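Local atomic coordinates of binding domain (Hc) of Paraclostridial Mosquitocidal Protein 1 (Paraclostridium bifermentans, PDB entry 6HOX), a protein that forms the receptor-binding part of a clostridial neurotoxin that targets Anopheles mosquitoes, serving in the recognition of host nerve cells. Residues 257-262 with 319-324; 247-252 with 327-332; 262-267 with 314-319. One frame throughout, in Å; residues are numbered along the deposited sequence.

How the contacts relate
From the N terminus the chain passes through 247-252, 257-262 and 262-267, and then returns through 314-319, 319-324 and 327-332, so the three contacts sit one within another. Contact 2 closes the outermost loop and joins two irregular segments. Contact 1 lies inside it, where the approach to strand 263-267 meets the end of strand 316-320, and contact 3, the innermost, pairs those two strands. Contacts 1 and 3 share Ser262 and Ile319. Contacts 1 and 2 touch through probable backbone hydrogen bonds, Leu257 to Leu249 and Tyr259 to Lys327. All three fasten the start of the C-terminal receptor-binding region to its middle.

Contact 1 of 3, residues 257-262 with 319-324; sequences LEYNKS and IINKNN
With CG of Tyr259 anti to its own carbonyl carbon (chi1 -70°), the phenol ring is carried alongside the backbone that leaves strand 316-320, and with CG of Asn321 anti to the backbone N (chi1 173°) the amide swings out to meet the ring's hydroxyl. Asn321 ND2 donates to Tyr259 OH at 3.1 Å in a nearly straight bond, and the oxygen lies in the amide plane although ring and amide planes stand 73° apart. The same hydroxyl is also hydrogen-bonded to Asp333 OD2, so two partners fix the end of the ring. Its edge runs beside the carbonyl of Ile319, whose CG2 packs on Tyr259 CE1 at 3.8 Å, while CB of Asn324 comes obliquely to the CD2 side of the Tyr259 ring, 3.7 Å from CD2, across the ring from Ile319. The longer branch of Ile319 turns off at about a right angle to CG2, and its CD1 meets Leu257 CD2 at 3.8 Å with the two side chains roughly perpendicular.

Between the backbones, Asn260 N donates to Ile319 O at 2.9 Å. A water accepts from Ile319 N and Lys261 N and donates to Glu258 O, filling in where the chains do not pair directly. Asn321 has a second task: its OD1 accepts from Asn323 N at 2.9 Å, with the donor above the carbonyl plane. This is an Asx turn within the type I beta turn 321-324, by which the chain leaves strand 316-320 in the beta-trefoil C-terminal receptor-binding region of a clostridial neurotoxin.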
loop_
_atom_site.group_PDB
_atom_site.type_symbol
_atom_site.label_atom_id
_atom_site.label_comp_id
_atom_site.label_asym_id
_atom_site.label_seq_id
_atom_site.Cartn_x
_atom_site.Cartn_y
_atom_site.Cartn_z
ATOM N N LEU A 257 7.601 4.937 7.024
ATOM C CA LEU A 257 8.213 4.087 8.027
ATOM C C LEU A 257 8.642 4.987 9.195
ATOM O O LEU A 257 9.151 6.074 8.973
ATOM C CB LEU A 257 9.400 3.357 7.393
ATOM C CG LEU A 257 10.062 2.278 8.255
ATOM C CD1 LEU A 257 9.111 1.112 8.500
ATOM C CD2 LEU A 257 11.343 1.780 7.601
ATOM N N GLU A 258 8.423 4.557 10.435
ATOM C CA GLU A 258 8.711 5.439 11.589
ATOM C C GLU A 258 9.694 4.805 12.570
ATOM O O GLU A 258 9.750 3.592 12.706
ATOM C CB GLU A 258 7.448 5.768 12.381
ATOM C CG GLU A 258 6.376 6.478 11.567
ATOM C CD GLU A 258 5.129 6.797 12.377
ATOM O OE1 GLU A 258 5.241 6.913 13.632
ATOM O OE2 GLU A 258 4.051 6.934 11.757
ATOM N N TYR A 259 10.380 5.682 13.309
ATOM C CA TYR A 259 11.190 5.324 14.447
ATOM C C TYR A 259 10.304 5.173 15.682
ATOM O O TYR A 259 9.268 5.812 15.797
ATOM C CB TYR A 259 12.250 6.390 14.732
ATOM C CG TYR A 259 13.356 6.464 13.716
ATOM C CD1 TYR A 259 14.244 5.414 13.588
ATOM C CD2 TYR A 259 13.528 7.576 12.896
ATOM C CE1 TYR A 259 15.275 5.449 12.668
ATOM C CE2 TYR A 259 14.552 7.618 11.957
ATOM C CZ TYR A 259 15.431 6.550 11.851
ATOM O OH TYR A 259 16.486 6.568 10.985
ATOM N N ASN A 260 10.750 4.307 16.595
ATOM C CA ASN A 260 10.153 4.169 17.910
ATOM C C ASN A 260 8.684 3.745 17.782
ATOM O O ASN A 260 7.858 4.120 18.610
ATOM C CB ASN A 260 10.302 5.466 18.717
ATOM C CG ASN A 260 9.962 5.292 20.178
ATOM O OD1 ASN A 260 10.311 4.276 20.772
ATOM N ND2 ASN A 260 9.237 6.245 20.748
ATOM N N LYS A 261 8.383 2.907 16.786
ATOM C CA LYS A 261 7.041 2.409 16.555
ATOM C C LYS A 261 7.071 0.883 16.451
ATOM O O LYS A 261 7.883 0.323 15.679
ATOM C CB LYS A 261 6.479 3.032 15.284
ATOM C CG LYS A 261 5.129 2.499 14.827
ATOM C CD LYS A 261 4.662 3.183 13.565
ATOM C CE LYS A 261 3.376 2.603 13.037
ATOM N NZ LYS A 261 2.672 3.574 12.176
ATOM N N SER A 262 6.201 0.223 17.236
ATOM C CA SER A 262 6.155 -1.246 17.298
ATOM C C SER A 262 5.718 -1.822 15.951
ATOM O O SER A 262 4.664 -1.466 15.427
ATOM C CB SER A 262 5.261 -1.759 18.394
ATOM O OG SER A 262 5.958 -1.734 19.617
ATOM N N ILE A 319 12.459 0.353 15.405
ATOM C CA ILE A 319 13.635 0.913 14.738
ATOM C C ILE A 319 14.048 2.137 15.559
ATOM O O ILE A 319 13.236 3.003 15.833
ATOM C CB ILE A 319 13.338 1.266 13.259
ATOM C CG1 ILE A 319 12.680 0.112 12.496
ATOM C CG2 ILE A 319 14.599 1.750 12.565
ATOM C CD1 ILE A 319 12.087 0.498 11.149
ATOM N N ILE A 320 15.312 2.179 15.975
ATOM C CA ILE A 320 15.803 3.192 16.891
ATOM C C ILE A 320 17.042 3.862 16.287
ATOM O O ILE A 320 17.909 3.205 15.719
ATOM C CB ILE A 320 16.119 2.563 18.258
ATOM C CG1 ILE A 320 14.881 1.903 18.866
ATOM C CG2 ILE A 320 16.715 3.599 19.206
ATOM C CD1 ILE A 320 13.823 2.875 19.260
ATOM N N ASN A 321 17.112 5.182 16.445
ATOM C CA ASN A 321 18.207 5.989 15.946
ATOM C C ASN A 321 18.238 7.255 16.792
ATOM O O ASN A 321 17.367 8.104 16.650
ATOM C CB ASN A 321 18.033 6.298 14.454
ATOM C CG ASN A 321 19.043 7.272 13.882
ATOM O OD1 ASN A 321 20.043 7.594 14.524
ATOM N ND2 ASN A 321 18.803 7.725 12.657
ATOM N N LYS A 322 19.224 7.350 17.687
ATOM C CA LYS A 322 19.314 8.485 18.601
ATOM C C LYS A 322 19.726 9.757 17.835
ATOM O O LYS A 322 19.658 10.826 18.394
ATOM C CB LYS A 322 20.251 8.157 19.770
ATOM C CG LYS A 322 21.742 8.272 19.483
ATOM C CD LYS A 322 22.619 7.696 20.589
ATOM C CE LYS A 322 22.620 6.178 20.627
ATOM N NZ LYS A 322 23.240 5.575 19.419
ATOM N N ASN A 323 20.135 9.640 16.562
ATOM C CA ASN A 323 20.405 10.813 15.722
ATOM C C ASN A 323 19.248 11.079 14.754
ATOM O O ASN A 323 19.434 11.765 13.758
ATOM C CB ASN A 323 21.693 10.687 14.903
ATOM C CG ASN A 323 22.939 10.548 15.750
ATOM O OD1 ASN A 323 23.018 11.074 16.858
ATOM N ND2 ASN A 323 23.912 9.815 15.237
ATOM N N ASN A 324 18.048 10.569 15.042
ATOM C CA ASN A 324 16.908 10.854 14.170
ATOM C C ASN A 324 16.676 12.364 14.176
ATOM O O ASN A 324 17.073 13.040 15.129
ATOM C CB ASN A 324 15.632 10.117 14.586
ATOM C CG ASN A 324 15.076 10.616 15.897
ATOM O OD1 ASN A 324 15.811 10.695 16.875
ATOM N ND2 ASN A 324 13.795 10.944 15.927
HETATM O O HOH W 1 10.023 1.632 14.749
#

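Contact 2 of 3, residues 247-252 with 327-332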
loop_
_atom_site.group_PDB
_atom_site.type_symbol
_atom_site.label_atom_id
_atom_site.label_comp_id
_atom_site.label_asym_id
_atom_site.label_seq_id
_atom_site.Cartn_x
_atom_site.Cartn_y
_atom_site.Cartn_z
ATOM N N ASN A 247 12.850 10.703 0.325
ATOM C CA ASN A 247 13.753 9.619 0.667
ATOM C C ASN A 247 13.217 8.816 1.858
ATOM O O ASN A 247 13.933 7.990 2.387
ATOM C CB ASN A 247 15.158 10.168 0.905
ATOM C CG ASN A 247 15.784 10.616 -0.393
ATOM O OD1 ASN A 247 15.538 10.017 -1.442
ATOM N ND2 ASN A 247 16.551 11.693 -0.344
ATOM N N ILE A 248 11.960 9.043 2.260
ATOM C CA ILE A 248 11.385 8.302 3.371
ATOM C C ILE A 248 11.162 6.857 2.912
ATOM O O ILE A 248 10.792 6.613 1.763
ATOM C CB ILE A 248 10.090 8.947 3.896
ATOM C CG1 ILE A 248 8.970 8.862 2.858
ATOM C CG2 ILE A 248 10.344 10.369 4.387
ATOM C CD1 ILE A 248 7.678 9.509 3.277
ATOM N N LEU A 249 11.426 5.909 3.808
ATOM C CA LEU A 249 11.069 4.523 3.579
ATOM C C LEU A 249 9.586 4.343 3.923
ATOM O O LEU A 249 8.927 5.240 4.435
ATOM C CB LEU A 249 11.979 3.622 4.428
ATOM C CG LEU A 249 13.447 3.604 4.000
ATOM C CD1 LEU A 249 14.275 2.755 4.953
ATOM C CD2 LEU A 249 13.581 3.096 2.578
ATOM N N ARG A 250 9.074 3.155 3.652
ATOM C CA ARG A 250 7.671 2.850 3.762
ATOM C C ARG A 250 7.461 1.592 4.598
ATOM O O ARG A 250 8.309 0.691 4.637
ATOM C CB ARG A 250 7.091 2.622 2.360
ATOM C CG ARG A 250 7.183 3.840 1.461
ATOM C CD ARG A 250 6.001 4.745 1.667
ATOM N NE ARG A 250 6.168 5.979 0.922
ATOM C CZ ARG A 250 5.421 7.046 1.107
ATOM N NH1 ARG A 250 4.317 6.950 1.825
ATOM N NH2 ARG A 250 5.785 8.203 0.586
ATOM N N ASP A 251 6.304 1.545 5.254
ATOM C CA ASP A 251 5.827 0.329 5.860
ATOM C C ASP A 251 5.049 -0.494 4.825
ATOM O O ASP A 251 4.861 -0.090 3.685
ATOM C CB ASP A 251 5.036 0.601 7.144
ATOM C CG ASP A 251 3.678 1.257 6.979
ATOM O OD1 ASP A 251 3.103 1.186 5.866
ATOM O OD2 ASP A 251 3.196 1.825 7.985
ATOM N N PHE A 252 4.653 -1.691 5.258
ATOM C CA PHE A 252 4.001 -2.706 4.473
ATOM C C PHE A 252 2.731 -2.166 3.791
ATOM O O PHE A 252 2.385 -2.625 2.675
ATOM C CB PHE A 252 3.665 -3.873 5.404
ATOM C CG PHE A 252 3.002 -5.038 4.722
ATOM C CD1 PHE A 252 3.769 -6.007 4.084
ATOM C CD2 PHE A 252 1.626 -5.142 4.689
ATOM C CE1 PHE A 252 3.165 -7.076 3.449
ATOM C CE2 PHE A 252 1.021 -6.209 4.048
ATOM C CZ PHE A 252 1.788 -7.180 3.446
ATOM N N LYS A 327 10.299 11.732 13.100
ATOM C CA LYS A 327 9.845 10.399 13.402
ATOM C C LYS A 327 10.065 9.452 12.215
ATOM O O LYS A 327 9.870 8.244 12.359
ATOM C CB LYS A 327 8.368 10.415 13.806
ATOM C CG LYS A 327 7.362 10.542 12.679
ATOM C CD LYS A 327 5.949 10.318 13.154
ATOM C CE LYS A 327 4.946 10.261 12.020
ATOM N NZ LYS A 327 3.607 9.855 12.517
ATOM N N TYR A 328 10.485 9.981 11.063
ATOM C CA TYR A 328 10.472 9.202 9.828
ATOM C C TYR A 328 11.833 8.579 9.568
ATOM O O TYR A 328 12.833 9.226 9.786
ATOM C CB TYR A 328 10.082 10.071 8.640
ATOM C CG TYR A 328 8.703 10.642 8.787
ATOM C CD1 TYR A 328 7.597 9.817 8.765
ATOM C CD2 TYR A 328 8.509 11.992 8.995
ATOM C CE1 TYR A 328 6.320 10.329 8.887
ATOM C CE2 TYR A 328 7.241 12.520 9.135
ATOM C CZ TYR A 328 6.143 11.685 9.077
ATOM O OH TYR A 328 4.878 12.182 9.216
ATOM N N VAL A 329 11.811 7.340 9.058
ATOM C CA VAL A 329 12.999 6.636 8.638
ATOM C C VAL A 329 13.238 6.979 7.178
ATOM O O VAL A 329 12.341 6.865 6.367
ATOM C CB VAL A 329 12.881 5.115 8.828
ATOM C CG1 VAL A 329 14.199 4.415 8.520
ATOM C CG2 VAL A 329 12.393 4.772 10.218
ATOM N N ARG A 330 14.464 7.415 6.876
ATOM C CA ARG A 330 14.863 7.725 5.527
ATOM C C ARG A 330 15.947 6.758 5.057
ATOM O O ARG A 330 16.745 6.226 5.842
ATOM C CB ARG A 330 15.330 9.180 5.432
ATOM C CG ARG A 330 14.199 10.181 5.641
ATOM C CD ARG A 330 14.695 11.608 5.666
ATOM N NE ARG A 330 13.604 12.558 5.879
ATOM C CZ ARG A 330 13.001 12.801 7.038
ATOM N NH1 ARG A 330 13.430 12.252 8.163
ATOM N NH2 ARG A 330 11.935 13.580 7.058
ATOM N N LYS A 331 15.924 6.543 3.745
ATOM C CA LYS A 331 16.887 5.793 2.986
ATOM C C LYS A 331 18.305 6.189 3.415
ATOM O O LYS A 331 18.623 7.355 3.405
ATOM C CB LYS A 331 16.638 6.135 1.511
ATOM C CG LYS A 331 17.482 5.382 0.513
ATOM C CD LYS A 331 17.495 6.009 -0.866
ATOM C CE LYS A 331 16.131 6.195 -1.477
ATOM N NZ LYS A 331 16.249 6.572 -2.905
ATOM N N ASN A 332 19.095 5.192 3.833
ATOM C CA ASN A 332 20.496 5.273 4.241
ATOM C C ASN A 332 20.684 5.693 5.702
ATOM O O ASN A 332 21.822 5.901 6.125
ATOM C CB ASN A 332 21.350 6.165 3.342
ATOM C CG ASN A 332 21.360 5.712 1.899
ATOM O OD1 ASN A 332 21.432 6.547 1.001
ATOM N ND2 ASN A 332 21.282 4.408 1.669
HETATM O O HOH W 2 12.887 12.743 2.960
#
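The guanidinium of Arg330 has Ile248 CG2 over one face, while the ring of Tyr328 has CG of its neighbour Lys327 above its centre on one side, 3.8 Å from the plane. The arginine side chain is extended from CG to NE, and this carries its planar end past Ile248, whose CG2 also lies 4.1 Å from Arg330 CG. At the guanidinium, NE donates to a water at 3.0 Å, which in turn accepts a weak bond from Asn247 N, and NH2 forms a salt bridge with Asp326. The group is thus tethered by charge as well as resting on the isoleucine methyl.

Beneath these side chains the backbones make a single beta bridge, Ile248 with Arg330, whose CA atoms are 4.1 Å apart. Lys331 N donates to Asn247 O at 2.8 Å, and Leu249 N donates to Val329 O at 2.9 Å, the latter tilted 22° from the carbonyl plane. The bridge joins the loop that follows helix 233-241 to the loop that leads into strand 333-339, both within the beta-trefoil half of the receptor-binding domain.

Leu249, a buried residue, points toward 327-332. Its CD1 packs on Val329 CG1 at 3.9 Å, the two side chains obliquely set, and both residues also touch Leu372 of strand 369-373. At the outer end Lys331, bent at chi3 (-56°), brings NZ within 3.8 Å of Asn247 OD1, but the ammonium gives its hydrogen bond to Asn378 OD1.

Contact 3 of 3, residues 262-267 with 314-319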
loop_
_atom_site.group_PDB
_atom_site.type_symbol
_atom_site.label_atom_id
_atom_site.label_comp_id
_atom_site.label_asym_id
_atom_site.label_seq_id
_atom_site.Cartn_x
_atom_site.Cartn_y
_atom_site.Cartn_z
ATOM N N SER A 262 6.201 0.223 17.236
ATOM C CA SER A 262 6.155 -1.246 17.298
ATOM C C SER A 262 5.718 -1.822 15.951
ATOM O O SER A 262 4.664 -1.466 15.427
ATOM C CB SER A 262 5.261 -1.759 18.394
ATOM O OG SER A 262 5.958 -1.734 19.617
ATOM N N TYR A 263 6.530 -2.747 15.443
ATOM C CA TYR A 263 6.306 -3.361 14.151
ATOM C C TYR A 263 6.485 -4.875 14.264
ATOM O O TYR A 263 7.253 -5.359 15.079
ATOM C CB TYR A 263 7.307 -2.868 13.099
ATOM C CG TYR A 263 7.109 -1.478 12.553
ATOM C CD1 TYR A 263 5.902 -1.072 11.994
ATOM C CD2 TYR A 263 8.168 -0.585 12.521
ATOM C CE1 TYR A 263 5.752 0.197 11.451
ATOM C CE2 TYR A 263 8.024 0.700 12.015
ATOM C CZ TYR A 263 6.817 1.087 11.457
ATOM O OH TYR A 263 6.688 2.348 10.957
ATOM N N TYR A 264 5.782 -5.601 13.395
ATOM C CA TYR A 264 6.166 -6.941 13.017
ATOM C C TYR A 264 7.105 -6.836 11.823
ATOM O O TYR A 264 6.854 -6.078 10.880
ATOM C CB TYR A 264 4.943 -7.802 12.681
ATOM C CG TYR A 264 3.914 -7.825 13.782
ATOM C CD1 TYR A 264 4.062 -8.642 14.890
ATOM C CD2 TYR A 264 2.800 -7.005 13.727
ATOM C CE1 TYR A 264 3.120 -8.648 15.907
ATOM C CE2 TYR A 264 1.852 -6.995 14.739
ATOM C CZ TYR A 264 2.017 -7.811 15.841
ATOM O OH TYR A 264 1.071 -7.804 16.833
ATOM N N MET A 265 8.172 -7.625 11.864
ATOM C CA MET A 265 9.180 -7.592 10.850
ATOM C C MET A 265 9.088 -8.902 10.079
ATOM O O MET A 265 9.112 -9.975 10.699
ATOM C CB MET A 265 10.565 -7.411 11.478
ATOM C CG MET A 265 11.689 -7.345 10.485
ATOM S SD MET A 265 13.237 -7.060 11.335
ATOM C CE MET A 265 14.318 -6.860 9.923
ATOM N N ILE A 266 8.955 -8.779 8.748
ATOM C CA ILE A 266 8.631 -9.868 7.835
ATOM C C ILE A 266 9.602 -9.879 6.650
ATOM O O ILE A 266 9.950 -8.844 6.081
ATOM C CB ILE A 266 7.178 -9.721 7.348
ATOM C CG1 ILE A 266 6.195 -9.907 8.505
ATOM C CG2 ILE A 266 6.902 -10.662 6.187
ATOM C CD1 ILE A 266 4.779 -9.481 8.190
ATOM N N ASN A 267 9.988 -11.090 6.251
ATOM C CA ASN A 267 10.796 -11.306 5.080
ATOM C C ASN A 267 9.869 -11.553 3.896
ATOM O O ASN A 267 8.926 -12.323 4.008
ATOM C CB ASN A 267 11.743 -12.493 5.232
ATOM C CG ASN A 267 12.727 -12.566 4.087
ATOM O OD1 ASN A 267 12.427 -13.127 3.038
ATOM N ND2 ASN A 267 13.897 -11.983 4.271
ATOM N N VAL A 314 5.784 -14.333 18.745
ATOM C CA VAL A 314 6.292 -13.471 17.685
ATOM C C VAL A 314 7.054 -12.298 18.307
ATOM O O VAL A 314 6.616 -11.718 19.262
ATOM C CB VAL A 314 5.185 -12.955 16.745
ATOM C CG1 VAL A 314 4.238 -12.000 17.448
ATOM C CG2 VAL A 314 5.784 -12.304 15.500
ATOM N N GLU A 315 8.193 -11.955 17.711
ATOM C CA GLU A 315 9.020 -10.852 18.171
ATOM C C GLU A 315 8.517 -9.545 17.568
ATOM O O GLU A 315 8.541 -9.379 16.348
ATOM C CB GLU A 315 10.476 -11.051 17.751
ATOM C CG GLU A 315 11.103 -12.311 18.321
ATOM C CD GLU A 315 11.285 -12.331 19.828
ATOM O OE1 GLU A 315 11.173 -11.267 20.466
ATOM O OE2 GLU A 315 11.560 -13.415 20.354
ATOM N N LYS A 316 8.110 -8.616 18.435
ATOM C CA LYS A 316 7.871 -7.243 18.035
ATOM C C LYS A 316 9.215 -6.499 18.014
ATOM O O LYS A 316 10.068 -6.771 18.860
ATOM C CB LYS A 316 6.885 -6.581 19.001
ATOM C CG LYS A 316 5.525 -7.260 19.071
ATOM C CD LYS A 316 4.593 -6.827 17.965
ATOM C CE LYS A 316 3.868 -5.538 18.288
ATOM N NZ LYS A 316 3.644 -4.710 17.080
ATOM N N VAL A 317 9.377 -5.559 17.066
ATOM C CA VAL A 317 10.601 -4.723 16.943
ATOM C C VAL A 317 10.250 -3.233 16.835
ATOM O O VAL A 317 9.179 -2.841 16.378
ATOM C CB VAL A 317 11.476 -5.151 15.748
ATOM C CG1 VAL A 317 11.763 -6.641 15.761
ATOM C CG2 VAL A 317 10.865 -4.749 14.407
ATOM N N LYS A 318 11.214 -2.406 17.232
ATOM C CA LYS A 318 11.203 -0.979 16.994
ATOM C C LYS A 318 12.522 -0.604 16.338
ATOM O O LYS A 318 13.583 -1.166 16.718
ATOM C CB LYS A 318 11.104 -0.192 18.302
ATOM C CG LYS A 318 9.728 -0.174 18.934
ATOM C CD LYS A 318 9.640 0.766 20.106
ATOM C CE LYS A 318 8.236 0.870 20.660
ATOM N NZ LYS A 318 8.222 1.700 21.882
ATOM N N ILE A 319 12.459 0.353 15.405
ATOM C CA ILE A 319 13.635 0.913 14.738
ATOM C C ILE A 319 14.048 2.137 15.559
ATOM O O ILE A 319 13.236 3.003 15.833
ATOM C CB ILE A 319 13.338 1.266 13.259
ATOM C CG1 ILE A 319 12.680 0.112 12.496
ATOM C CG2 ILE A 319 14.599 1.750 12.565
ATOM C CD1 ILE A 319 12.087 0.498 11.149
HETATM O O HOH W 3 7.972 -9.328 13.988
#
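Tyr263 and Val317 form an antiparallel hydrogen-bonded pair, Tyr263 N to Val317 O at 2.8 Å and Val317 N to Tyr263 O at 2.9 Å, although the short strand axes diverge steeply, at 98° between their directions.

On one side of the backbones Lys316 folds over Tyr264. The lysine chain doubles back over the ring, setting NZ over one face, 3.9 Å from the centroid and 21° off the ring normal, as a cation-pi contact displaced toward the rim; the exact position of the lysine's middle carbons is doubtful. Val314 CG1 meets the edge of the same ring near its plane, at CE1 of Tyr264, 3.9 Å away. Alongside, CB of Ser262 lies near Lys316 NZ, and OG of Ser262 lies beside CE of Lys318.

On the side where Tyr263 and Val317 point, Val317 CG2 touches Met265 CB at 4.0 Å, and the Tyr263 ring is approached obliquely by Ile319 CD1. The hydroxyl of Tyr263 is hydrogen-bonded to Glu258 N, and Val317 also packs against Leu275, Val337 and Phe339.

The chemistry therefore differs on the two sides: apolar packing continues into the neighbouring strands around Val317, whereas at Tyr264 the pi face probably helps to stabilise the ammonium of Lys316, a partly exposed residue.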